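Local structure of xyloglucan-specific endo-beta-1,4-glucanase BoGH5A (Bacteroides ovatus, 3ZMR) at residues Val170-Val175 with Ile212-Trp217; Gly208-Ile213 with Asp252-Phe257. The protein cuts internal beta-1,4-glucosidic linkages in the xyloglucan backbone, retaining the beta configuration and releasing xyloglucan oligosaccharides. All blocks are in the same frame, centred on the assembly; numbering follows the deposited sequence.

Contact 1 of 2, residues Val170-Val175 with Ile212-Trp217. With XYS (alpha-D-xylopyranose), chain C; GLC (alpha-D-glucopyranose), chain L; BGC (beta-D-glucopyranose), chain B.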
ATOM      1  N   VAL A 170     -10.503 -13.235   4.573  1.00  8.99           N
ATOM      2  CA  VAL A 170     -10.315 -11.787   4.346  1.00 10.27           C
ATOM      3  C   VAL A 170     -11.109 -11.344   3.130  1.00  9.31           C
ATOM      4  O   VAL A 170     -11.123 -12.038   2.117  1.00  9.61           O
ATOM      5  CB  VAL A 170      -8.831 -11.432   4.034  1.00 12.24           C
ATOM      6  CG1 VAL A 170      -8.630  -9.922   3.892  1.00 17.51           C
ATOM      7  CG2 VAL A 170      -7.893 -11.989   5.061  1.00 12.89           C
ATOM      8  N   VAL A 171     -11.713 -10.178   3.216  1.00  8.54           N
ATOM      9  CA  VAL A 171     -12.301  -9.528   2.036  1.00  7.66           C
ATOM     10  C   VAL A 171     -11.705  -8.125   1.914  1.00  8.20           C
ATOM     11  O   VAL A 171     -11.607  -7.388   2.910  1.00 10.79           O
ATOM     12  CB  VAL A 171     -13.845  -9.500   2.058  1.00 12.75           C
ATOM     13  CG1 VAL A 171     -14.424  -8.720   3.233  1.00 10.38           C
ATOM     14  CG2 VAL A 171     -14.404  -8.985   0.745  1.00 17.94           C
ATOM     15  N   ARG A 172     -11.234  -7.790   0.715  1.00  8.84           N
ATOM     16  CA  ARG A 172     -10.873  -6.417   0.366  1.00  8.21           C
ATOM     17  C   ARG A 172     -12.045  -5.797  -0.376  1.00  7.96           C
ATOM     18  O   ARG A 172     -12.590  -6.394  -1.320  1.00  8.58           O
ATOM     19  CB  ARG A 172      -9.609  -6.407  -0.503  1.00 12.14           C
ATOM     20  CG  ARG A 172      -9.152  -5.031  -0.973  1.00  9.05           C
ATOM     21  CD  ARG A 172      -7.780  -5.112  -1.577  1.00  9.76           C
ATOM     22  NE  ARG A 172      -7.205  -3.886  -2.111  1.00  9.35           N
ATOM     23  CZ  ARG A 172      -7.249  -3.518  -3.394  1.00  8.93           C
ATOM     24  NH1 ARG A 172      -7.954  -4.196  -4.286  1.00  8.50           N
ATOM     25  NH2 ARG A 172      -6.576  -2.454  -3.810  1.00  9.09           N
ATOM     26  N   ILE A 173     -12.467  -4.636   0.123  1.00  7.57           N
ATOM     27  CA  ILE A 173     -13.585  -3.847  -0.390  1.00  7.94           C
ATOM     28  C   ILE A 173     -13.005  -2.544  -0.930  1.00  7.31           C
ATOM     29  O   ILE A 173     -12.788  -1.594  -0.168  1.00  8.33           O
ATOM     30  CB  ILE A 173     -14.652  -3.585   0.684  1.00  9.03           C
ATOM     31  CG1 ILE A 173     -15.131  -4.890   1.311  1.00 10.07           C
ATOM     32  CG2 ILE A 173     -15.820  -2.793   0.106  1.00  8.49           C
ATOM     33  CD1 ILE A 173     -16.179  -4.741   2.405  1.00 10.70           C
ATOM     34  N   PRO A 174     -12.711  -2.475  -2.239  1.00  7.32           N
ATOM     35  CA  PRO A 174     -12.345  -1.192  -2.834  1.00  6.47           C
ATOM     36  C   PRO A 174     -13.502  -0.190  -2.670  1.00  7.99           C
ATOM     37  O   PRO A 174     -14.684  -0.580  -2.792  1.00  8.48           O
ATOM     38  CB  PRO A 174     -12.153  -1.555  -4.319  1.00  9.12           C
ATOM     39  CG  PRO A 174     -11.778  -2.980  -4.317  1.00  8.96           C
ATOM     40  CD  PRO A 174     -12.608  -3.569  -3.236  1.00  7.68           C
ATOM     41  N   VAL A 175     -13.185   1.059  -2.363  1.00  7.03           N
ATOM     42  CA  VAL A 175     -14.209   2.084  -2.179  1.00  7.44           C
ATOM     43  C   VAL A 175     -13.810   3.372  -2.896  1.00  8.08           C
ATOM     44  O   VAL A 175     -12.652   3.815  -2.859  1.00  8.20           O
ATOM     45  CB  VAL A 175     -14.442   2.420  -0.688  1.00  7.99           C
ATOM     46  CG1 VAL A 175     -15.686   3.300  -0.504  1.00  9.64           C
ATOM     47  CG2 VAL A 175     -14.607   1.158   0.135  1.00  9.14           C
ATOM     48  N   ILE A 212     -10.695  -5.176   4.650  1.00  7.30           N
ATOM     49  CA  ILE A 212      -9.838  -4.104   4.214  1.00  6.68           C
ATOM     50  C   ILE A 212     -10.658  -3.104   3.393  1.00  8.11           C
ATOM     51  O   ILE A 212     -11.319  -3.511   2.417  1.00  8.54           O
ATOM     52  CB  ILE A 212      -8.674  -4.623   3.345  1.00  8.59           C
ATOM     53  CG1 ILE A 212      -7.765  -5.598   4.091  1.00  8.76           C
ATOM     54  CG2 ILE A 212      -7.863  -3.459   2.792  1.00  9.09           C
ATOM     55  CD1 ILE A 212      -6.929  -6.491   3.191  1.00 10.24           C
ATOM     56  N   ILE A 213     -10.664  -1.831   3.771  1.00  9.28           N
ATOM     57  CA  ILE A 213     -11.246  -0.755   2.944  1.00 10.45           C
ATOM     58  C   ILE A 213     -10.139   0.181   2.483  1.00  7.33           C
ATOM     59  O   ILE A 213      -9.169   0.412   3.217  1.00  9.24           O
ATOM     60  CB  ILE A 213     -12.359   0.027   3.659  1.00  8.10           C
ATOM     61  CG1 ILE A 213     -11.878   0.655   4.968  1.00  9.14           C
ATOM     62  CG2 ILE A 213     -13.564  -0.881   3.876  1.00 10.47           C
ATOM     63  CD1 ILE A 213     -12.909   1.555   5.620  1.00 14.32           C
ATOM     64  N   ASN A 214     -10.268   0.725   1.288  1.00  9.63           N
ATOM     65  CA  ASN A 214      -9.294   1.650   0.741  1.00  7.96           C
ATOM     66  C   ASN A 214      -9.961   2.914   0.201  1.00  8.73           C
ATOM     67  O   ASN A 214     -11.163   3.131   0.375  1.00 10.45           O
ATOM     68  CB  ASN A 214      -8.405   0.967  -0.288  1.00  8.73           C
ATOM     69  CG  ASN A 214      -9.060   0.808  -1.647  1.00  9.40           C
ATOM     70  OD1 ASN A 214     -10.226   1.160  -1.850  1.00  8.94           O
ATOM     71  ND2 ASN A 214      -8.338   0.202  -2.563  1.00  9.42           N
ATOM     72  N   ILE A 215      -9.152   3.783  -0.387  1.00  7.03           N
ATOM     73  CA  ILE A 215      -9.628   4.755  -1.394  1.00  8.77           C
ATOM     74  C   ILE A 215      -9.012   4.273  -2.716  1.00  7.90           C
ATOM     75  O   ILE A 215      -7.802   4.186  -2.855  1.00  9.78           O
ATOM     76  CB  ILE A 215      -9.221   6.208  -1.093  1.00  9.93           C
ATOM     77  CG1 ILE A 215      -9.770   6.686   0.252  1.00 16.33           C
ATOM     78  CG2 ILE A 215      -9.748   7.094  -2.229  1.00 10.41           C
ATOM     79  CD1 ILE A 215      -9.267   8.061   0.623  1.00 12.35           C
ATOM     80  N   HIS A 216      -9.853   3.947  -3.695  1.00  7.79           N
ATOM     81  CA  HIS A 216      -9.400   3.265  -4.895  1.00  8.20           C
ATOM     82  C   HIS A 216      -9.101   4.311  -5.979  1.00  8.56           C
ATOM     83  O   HIS A 216      -8.981   5.508  -5.686  1.00 10.47           O
ATOM     84  CB  HIS A 216     -10.466   2.256  -5.346  1.00 12.29           C
ATOM     85  CG  HIS A 216      -9.939   1.071  -6.104  1.00  8.52           C
ATOM     86  ND1 HIS A 216      -9.199   0.094  -5.497  1.00  8.37           N
ATOM     87  CD2 HIS A 216     -10.078   0.692  -7.407  1.00  9.90           C
ATOM     88  CE1 HIS A 216      -8.908  -0.853  -6.379  1.00  8.24           C
ATOM     89  NE2 HIS A 216      -9.449  -0.521  -7.550  1.00  9.21           N
ATOM     90  N   TRP A 217      -9.015   3.871  -7.225  1.00  8.45           N
ATOM     91  CA  TRP A 217      -8.653   4.721  -8.364  1.00  9.18           C
ATOM     92  C   TRP A 217      -9.570   5.943  -8.517  1.00 10.07           C
ATOM     93  O   TRP A 217      -9.114   7.069  -8.625  1.00  9.25           O
ATOM     94  CB  TRP A 217      -8.733   3.861  -9.632  1.00  8.37           C
ATOM     95  CG  TRP A 217      -8.556   4.615 -10.921  1.00  9.18           C
ATOM     96  CD1 TRP A 217      -7.404   5.199 -11.420  1.00 11.45           C
ATOM     97  CD2 TRP A 217      -9.590   4.886 -11.888  1.00  9.34           C
ATOM     98  NE1 TRP A 217      -7.670   5.816 -12.632  1.00 11.51           N
ATOM     99  CE2 TRP A 217      -8.988   5.612 -12.948  1.00 13.11           C
ATOM    100  CE3 TRP A 217     -10.946   4.535 -11.985  1.00 11.56           C
ATOM    101  CZ2 TRP A 217      -9.697   5.992 -14.075  1.00 11.39           C
ATOM    102  CZ3 TRP A 217     -11.650   4.937 -13.114  1.00 12.44           C
ATOM    103  CH2 TRP A 217     -11.034   5.649 -14.121  1.00 11.81           C
TER
HETATM  104  C1  XYS C   7     -10.214   1.696 -13.791  1.00 24.21           C
HETATM  105  C2  XYS C   7      -9.277   2.478 -14.748  1.00 22.07           C
HETATM  106  C3  XYS C   7      -7.903   1.824 -14.669  1.00 25.32           C
HETATM  107  C4  XYS C   7      -7.399   1.725 -13.236  1.00 25.61           C
HETATM  108  C5  XYS C   7      -8.424   1.080 -12.281  1.00 22.78           C
HETATM  109  O2  XYS C   7      -9.703   2.506 -16.145  1.00 29.87           O
HETATM  110  O3  XYS C   7      -6.920   2.539 -15.425  1.00 32.08           O
HETATM  111  O4  XYS C   7      -6.218   0.940 -13.242  1.00 48.80           O
HETATM  112  O5  XYS C   7      -9.696   1.690 -12.451  1.00 19.59           O
HETATM  113  C1  GLC L1519      -5.869  -3.333 -10.620  0.50 18.82           C
HETATM  114  C2  GLC L1519      -6.913  -2.297 -10.221  0.50 15.45           C
HETATM  115  C3  GLC L1519      -8.336  -2.785 -10.499  0.50 13.01           C
HETATM  116  C4  GLC L1519      -8.387  -3.216 -11.969  0.50 18.55           C
HETATM  117  C5  GLC L1519      -7.214  -4.149 -12.304  0.50 39.31           C
HETATM  118  C6  GLC L1519      -7.202  -4.644 -13.747  0.50 70.31           C
HETATM  119  O2  GLC L1519      -6.711  -1.955  -8.875  0.50 11.30           O
HETATM  120  O3  GLC L1519      -9.323  -1.790 -10.144  0.50  7.94           O
HETATM  121  O4  GLC L1519      -9.602  -3.894 -12.126  0.50 25.57           O
HETATM  122  O5  GLC L1519      -5.986  -3.523 -12.006  0.50 24.90           O
HETATM  123  O6  GLC L1519      -7.929  -5.858 -13.769  0.50 90.45           O
HETATM  124  C2  BGC B   1      -6.772  -2.140 -10.180  0.50 20.95           C
HETATM  125  C3  BGC B   1      -8.147  -2.749 -10.496  0.50 22.28           C
HETATM  126  C4  BGC B   1      -8.222  -3.311 -11.912  0.50 29.09           C
HETATM  127  C5  BGC B   1      -7.022  -4.263 -12.016  0.50 35.62           C
HETATM  128  C6  BGC B   1      -7.008  -4.973 -13.359  0.50 39.76           C
HETATM  129  C1  BGC B   1      -5.540  -2.967 -10.575  0.50 25.60           C
HETATM  130  O2  BGC B   1      -6.702  -1.858  -8.783  0.50 15.46           O
HETATM  131  O3  BGC B   1      -9.152  -1.728 -10.321  0.50 21.62           O
HETATM  132  O4  BGC B   1      -9.522  -3.929 -12.138  0.50 26.44           O
HETATM  133  O5  BGC B   1      -5.777  -3.554 -11.856  0.50 41.96           O
HETATM  134  O6  BGC B   1      -7.190  -3.967 -14.370  0.50 61.75           O
HETATM  135  O   HOH W   1      -5.452  -0.769  -1.734  1.00  9.43           O

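Contact 2 of 2, residues Gly208-Ile213 with Asp252-Phe257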
ATOM      1  N   GLY A 208     -17.656 -12.921   9.980  1.00 12.05           N
ATOM      2  CA  GLY A 208     -16.449 -13.515  10.517  1.00 14.08           C
ATOM      3  C   GLY A 208     -15.206 -13.242   9.691  1.00 15.53           C
ATOM      4  O   GLY A 208     -14.202 -13.916   9.856  1.00 14.97           O
ATOM      5  N   LEU A 209     -15.276 -12.259   8.810  1.00 12.17           N
ATOM      6  CA  LEU A 209     -14.129 -11.923   7.952  1.00  9.24           C
ATOM      7  C   LEU A 209     -13.256 -10.780   8.486  1.00  8.60           C
ATOM      8  O   LEU A 209     -13.753  -9.862   9.146  1.00 11.22           O
ATOM      9  CB  LEU A 209     -14.664 -11.517   6.581  1.00  9.65           C
ATOM     10  CG  LEU A 209     -15.433 -12.605   5.822  1.00 10.33           C
ATOM     11  CD1 LEU A 209     -16.191 -11.967   4.669  1.00 11.57           C
ATOM     12  CD2 LEU A 209     -14.449 -13.670   5.316  1.00 12.14           C
ATOM     13  N   TYR A 210     -11.961 -10.822   8.171  1.00  8.26           N
ATOM     14  CA  TYR A 210     -11.149  -9.604   8.131  1.00  8.59           C
ATOM     15  C   TYR A 210     -11.615  -8.756   6.977  1.00  8.46           C
ATOM     16  O   TYR A 210     -11.954  -9.286   5.915  1.00  8.78           O
ATOM     17  CB  TYR A 210      -9.660  -9.913   7.986  1.00  9.85           C
ATOM     18  CG  TYR A 210      -9.003 -10.487   9.225  1.00 10.72           C
ATOM     19  CD1 TYR A 210      -8.409  -9.664  10.159  1.00 10.52           C
ATOM     20  CD2 TYR A 210      -8.935 -11.860   9.425  1.00 12.28           C
ATOM     21  CE1 TYR A 210      -7.786 -10.175  11.279  1.00 11.04           C
ATOM     22  CE2 TYR A 210      -8.344 -12.379  10.555  1.00 11.95           C
ATOM     23  CZ  TYR A 210      -7.777 -11.517  11.489  1.00 11.30           C
ATOM     24  OH  TYR A 210      -7.160 -12.024  12.617  1.00 14.54           O
ATOM     25  N   VAL A 211     -11.596  -7.434   7.162  1.00  9.66           N
ATOM     26  CA  VAL A 211     -12.074  -6.488   6.152  1.00  8.51           C
ATOM     27  C   VAL A 211     -11.015  -5.429   5.906  1.00  7.70           C
ATOM     28  O   VAL A 211     -10.493  -4.866   6.862  1.00  8.94           O
ATOM     29  CB  VAL A 211     -13.398  -5.824   6.547  1.00  9.56           C
ATOM     30  CG1 VAL A 211     -13.820  -4.811   5.499  1.00 10.98           C
ATOM     31  CG2 VAL A 211     -14.464  -6.916   6.783  1.00 14.38           C
ATOM     32  N   ILE A 212     -10.695  -5.176   4.650  1.00  7.30           N
ATOM     33  CA  ILE A 212      -9.838  -4.104   4.214  1.00  6.68           C
ATOM     34  C   ILE A 212     -10.658  -3.104   3.393  1.00  8.11           C
ATOM     35  O   ILE A 212     -11.319  -3.511   2.417  1.00  8.54           O
ATOM     36  CB  ILE A 212      -8.674  -4.623   3.345  1.00  8.59           C
ATOM     37  CG1 ILE A 212      -7.765  -5.598   4.091  1.00  8.76           C
ATOM     38  CG2 ILE A 212      -7.863  -3.459   2.792  1.00  9.09           C
ATOM     39  CD1 ILE A 212      -6.929  -6.491   3.191  1.00 10.24           C
ATOM     40  N   ILE A 213     -10.664  -1.831   3.771  1.00  9.28           N
ATOM     41  CA  ILE A 213     -11.246  -0.755   2.944  1.00 10.45           C
ATOM     42  C   ILE A 213     -10.139   0.181   2.483  1.00  7.33           C
ATOM     43  O   ILE A 213      -9.169   0.412   3.217  1.00  9.24           O
ATOM     44  CB  ILE A 213     -12.359   0.027   3.659  1.00  8.10           C
ATOM     45  CG1 ILE A 213     -11.878   0.655   4.968  1.00  9.14           C
ATOM     46  CG2 ILE A 213     -13.564  -0.881   3.876  1.00 10.47           C
ATOM     47  CD1 ILE A 213     -12.909   1.555   5.620  1.00 14.32           C
ATOM     48  N   ASP A 252     -12.943  -2.988  15.699  1.00 10.51           N
ATOM     49  CA  ASP A 252     -11.838  -3.753  16.228  1.00  9.95           C
ATOM     50  C   ASP A 252     -10.784  -4.094  15.148  1.00  9.04           C
ATOM     51  O   ASP A 252     -10.846  -3.590  14.005  1.00  9.56           O
ATOM     52  CB  ASP A 252     -12.360  -4.934  17.054  1.00 13.56           C
ATOM     53  CG  ASP A 252     -12.885  -6.089  16.262  1.00 18.75           C
ATOM     54  OD1 ASP A 252     -12.591  -6.263  15.069  1.00 13.75           O
ATOM     55  OD2 ASP A 252     -13.562  -6.916  16.916  1.00 24.91           O
ATOM     56  N   ASP A 253      -9.806  -4.916  15.515  1.00  7.69           N
ATOM     57  CA  ASP A 253      -8.618  -5.115  14.681  1.00  8.86           C
ATOM     58  C   ASP A 253      -8.842  -5.989  13.433  1.00  8.86           C
ATOM     59  O   ASP A 253      -7.955  -6.193  12.624  1.00  8.84           O
ATOM     60  CB  ASP A 253      -7.416  -5.615  15.491  1.00  9.03           C
ATOM     61  CG  ASP A 253      -7.580  -7.028  16.034  1.00  9.87           C
ATOM     62  OD1 ASP A 253      -8.549  -7.739  15.661  1.00 11.02           O
ATOM     63  OD2 ASP A 253      -6.705  -7.453  16.832  1.00 10.84           O
ATOM     64  N   ARG A 254     -10.060  -6.490  13.284  1.00  8.62           N
ATOM     65  CA  ARG A 254     -10.422  -7.214  12.084  1.00  9.54           C
ATOM     66  C   ARG A 254     -10.639  -6.250  10.917  1.00  8.84           C
ATOM     67  O   ARG A 254     -10.716  -6.691   9.773  1.00  9.39           O
ATOM     68  CB  ARG A 254     -11.638  -8.122  12.327  1.00 11.31           C
ATOM     69  CG  ARG A 254     -11.398  -9.286  13.312  1.00 17.14           C
ATOM     70  CD  ARG A 254     -12.733  -9.906  13.782  1.00 39.08           C
ATOM     71  NE  ARG A 254     -13.643  -8.826  14.187  1.00 32.86           N
ATOM     72  CZ  ARG A 254     -14.977  -8.841  14.131  1.00 37.40           C
ATOM     73  NH1 ARG A 254     -15.634  -9.907  13.698  1.00 43.20           N
ATOM     74  NH2 ARG A 254     -15.663  -7.768  14.512  1.00 56.51           N
ATOM     75  N   LEU A 255     -10.774  -4.949  11.191  1.00  8.10           N
ATOM     76  CA  LEU A 255     -10.883  -3.921  10.151  1.00  7.83           C
ATOM     77  C   LEU A 255      -9.548  -3.233   9.944  1.00  7.36           C
ATOM     78  O   LEU A 255      -8.980  -2.658  10.893  1.00  9.31           O
ATOM     79  CB  LEU A 255     -11.944  -2.877  10.441  1.00  7.71           C
ATOM     80  CG  LEU A 255     -12.151  -1.749   9.423  1.00  7.67           C
ATOM     81  CD1 LEU A 255     -12.618  -2.292   8.068  1.00  9.84           C
ATOM     82  CD2 LEU A 255     -13.141  -0.727   9.920  1.00  9.35           C
ATOM     83  N   LEU A 256      -9.044  -3.319   8.725  1.00  8.18           N
ATOM     84  CA  LEU A 256      -7.795  -2.686   8.283  1.00  7.44           C
ATOM     85  C   LEU A 256      -8.095  -1.613   7.254  1.00  7.18           C
ATOM     86  O   LEU A 256      -9.094  -1.713   6.506  1.00  8.15           O
ATOM     87  CB  LEU A 256      -6.833  -3.721   7.670  1.00  7.52           C
ATOM     88  CG  LEU A 256      -6.279  -4.856   8.569  1.00  8.05           C
ATOM     89  CD1 LEU A 256      -7.243  -6.018   8.679  1.00 10.72           C
ATOM     90  CD2 LEU A 256      -4.941  -5.357   8.025  1.00  7.94           C
ATOM     91  N   PHE A 257      -7.256  -0.573   7.246  1.00  7.55           N
ATOM     92  CA  PHE A 257      -7.345   0.489   6.249  1.00  6.93           C
ATOM     93  C   PHE A 257      -6.170   0.407   5.289  1.00  7.91           C
ATOM     94  O   PHE A 257      -5.040   0.186   5.714  1.00  8.22           O
ATOM     95  CB  PHE A 257      -7.328   1.898   6.862  1.00  7.32           C
ATOM     96  CG  PHE A 257      -8.376   2.195   7.913  1.00  7.85           C
ATOM     97  CD1 PHE A 257      -9.622   1.575   7.980  1.00  8.35           C
ATOM     98  CD2 PHE A 257      -8.110   3.219   8.815  1.00  8.35           C
ATOM     99  CE1 PHE A 257     -10.519   1.935   8.955  1.00  8.92           C
ATOM    100  CE2 PHE A 257      -9.023   3.583   9.768  1.00  9.66           C
ATOM    101  CZ  PHE A 257     -10.221   2.937   9.856  1.00  9.34           C
TER

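Contact 1 of 2, residues Val170-Val175 with Ile212-Trp217
Pro-174 lays its CB over one face of the His-216 ring, a CH-pi contact in which CB comes 3.6 Å from His-216 ND1. Both residues sit where two parallel neighbours of the glycoside hydrolase family 5 (beta/alpha)8 barrel, strands 170-173 and 210-214, open into loops at the catalytic end. The regular ladder runs as far as Ile-173 N, which donates to Ile-212 O at 2.8 Å. Asn-214 spans the break that follows: its OD1 accepts the N-H of Val-175, 3.0 Å from Val-175 N and almost in line with its own carbonyl bond. Backbone pairing then resumes, His-216 N donating to Val-175 O. Having CG between the backbone N and carbonyl carbon (chi1 79°) lets the Asn-214 amide turn back to Val-175 and still reach forward with ND2, which donates to His-216 ND1 at 3.1 Å, in the imidazole plane. An asparagine suits the place because it offers acceptor and donor together. The His-216 ring, fixed by this bond and by Pro-174, presents NE2 as donor to O3 of the bound glucose, His-216 NE2 lying 2.9 Å from O3 of the alpha anomer and similarly placed for the beta. Next along, one face of the Trp-217 indole receives a xylose of the ligand, whose C2 stands 3.4 Å above the ring plane, over its centre. Putting an alanine at Trp-217 would probably strip the xylose of this broad apolar surface and set the branch free to shift. Arg-172 runs extended as far as NE into the barrel, where its guanidinium meets Glu-334, Asn-127, Asn-261 and the inferred nucleophile Glu-395. Its NH2 and Asn-214 ND2 are both donors and do not bond; one water accepts from each, 2.9 Å from Arg-172 NH2 and 3.2 Å from Asn-214 ND2.

Contact 2 of 2, residues Gly208-Ile213 with Asp252-Phe257
Val-211 O receives the N-H of Leu-256 at 2.8 Å in an almost straight bond (178° at the hydrogen), with the CA-H of Leu-255 adding a softer contact to the same oxygen. Val-211 N in turn donates to Arg-254 O at 2.9 Å, and Ile-213 N reaches Leu-256 O over a longer 3.2 Å, so the strands are laced in parallel register. Leu-255 folds CD1 over Val-211, 3.8 Å from Val-211 CG1. On that same face, Ile-213 has CG1 in the crowded position (chi1 58°), which swings its end toward the next strand and brings CG1 3.9 Å from Phe-257 CD1, the two side chains running alongside each other. Branched and aromatic residues fit here, since helices 191-206 and 227-248 pack on this outer layer through Val-201, Ala-204, Ile-244 and Phe-248. The other face, with Ile-212 CG1 against Leu-256 CB, looks into the barrel. At the strand entrance, Tyr-210 brings CD1 to 3.7 Å from Arg-254 CA, with Arg-254 CG more loosely over one ring face, while the tyrosine hydroxyl bonds to Arg-111. Asp-252 begins the type I turn there, closed by Leu-255 N to Asp-252 O, and braces it with its side chain: OD1 accepts from Arg-254 N at 3.1 Å, forming an Asx turn, and receives Arg-254 NE in a salt bridge through its syn lone pair. A short acidic side chain can serve backbone and guanidinium at once. Parallel neighbours joined through an intervening helix, here 227-248, make the beta-alpha-beta crossover from which the (beta/alpha)8 barrel is built.

How the contacts relate
Following the chain from its N terminus, strand 170-173 comes first, and helix 191-206 then carries it round to strand 210-214, where contact 1 closes a loop of 36 intervening residues. From there the chain passes along helix 227-248 to strand 255-258, and contact 2 closes a second loop of 38. The loops follow in series, overlapping on the shared Ile-212 and Ile-213 of the middle strand. Contact 1 reaches further toward the sugar-binding end, contact 2 toward the opposite end of the strands. They also touch directly, Val-171 N probably bonding to Tyr-210 O at 2.9 Å. Together they join three consecutive strands of the closed eight-stranded sheet.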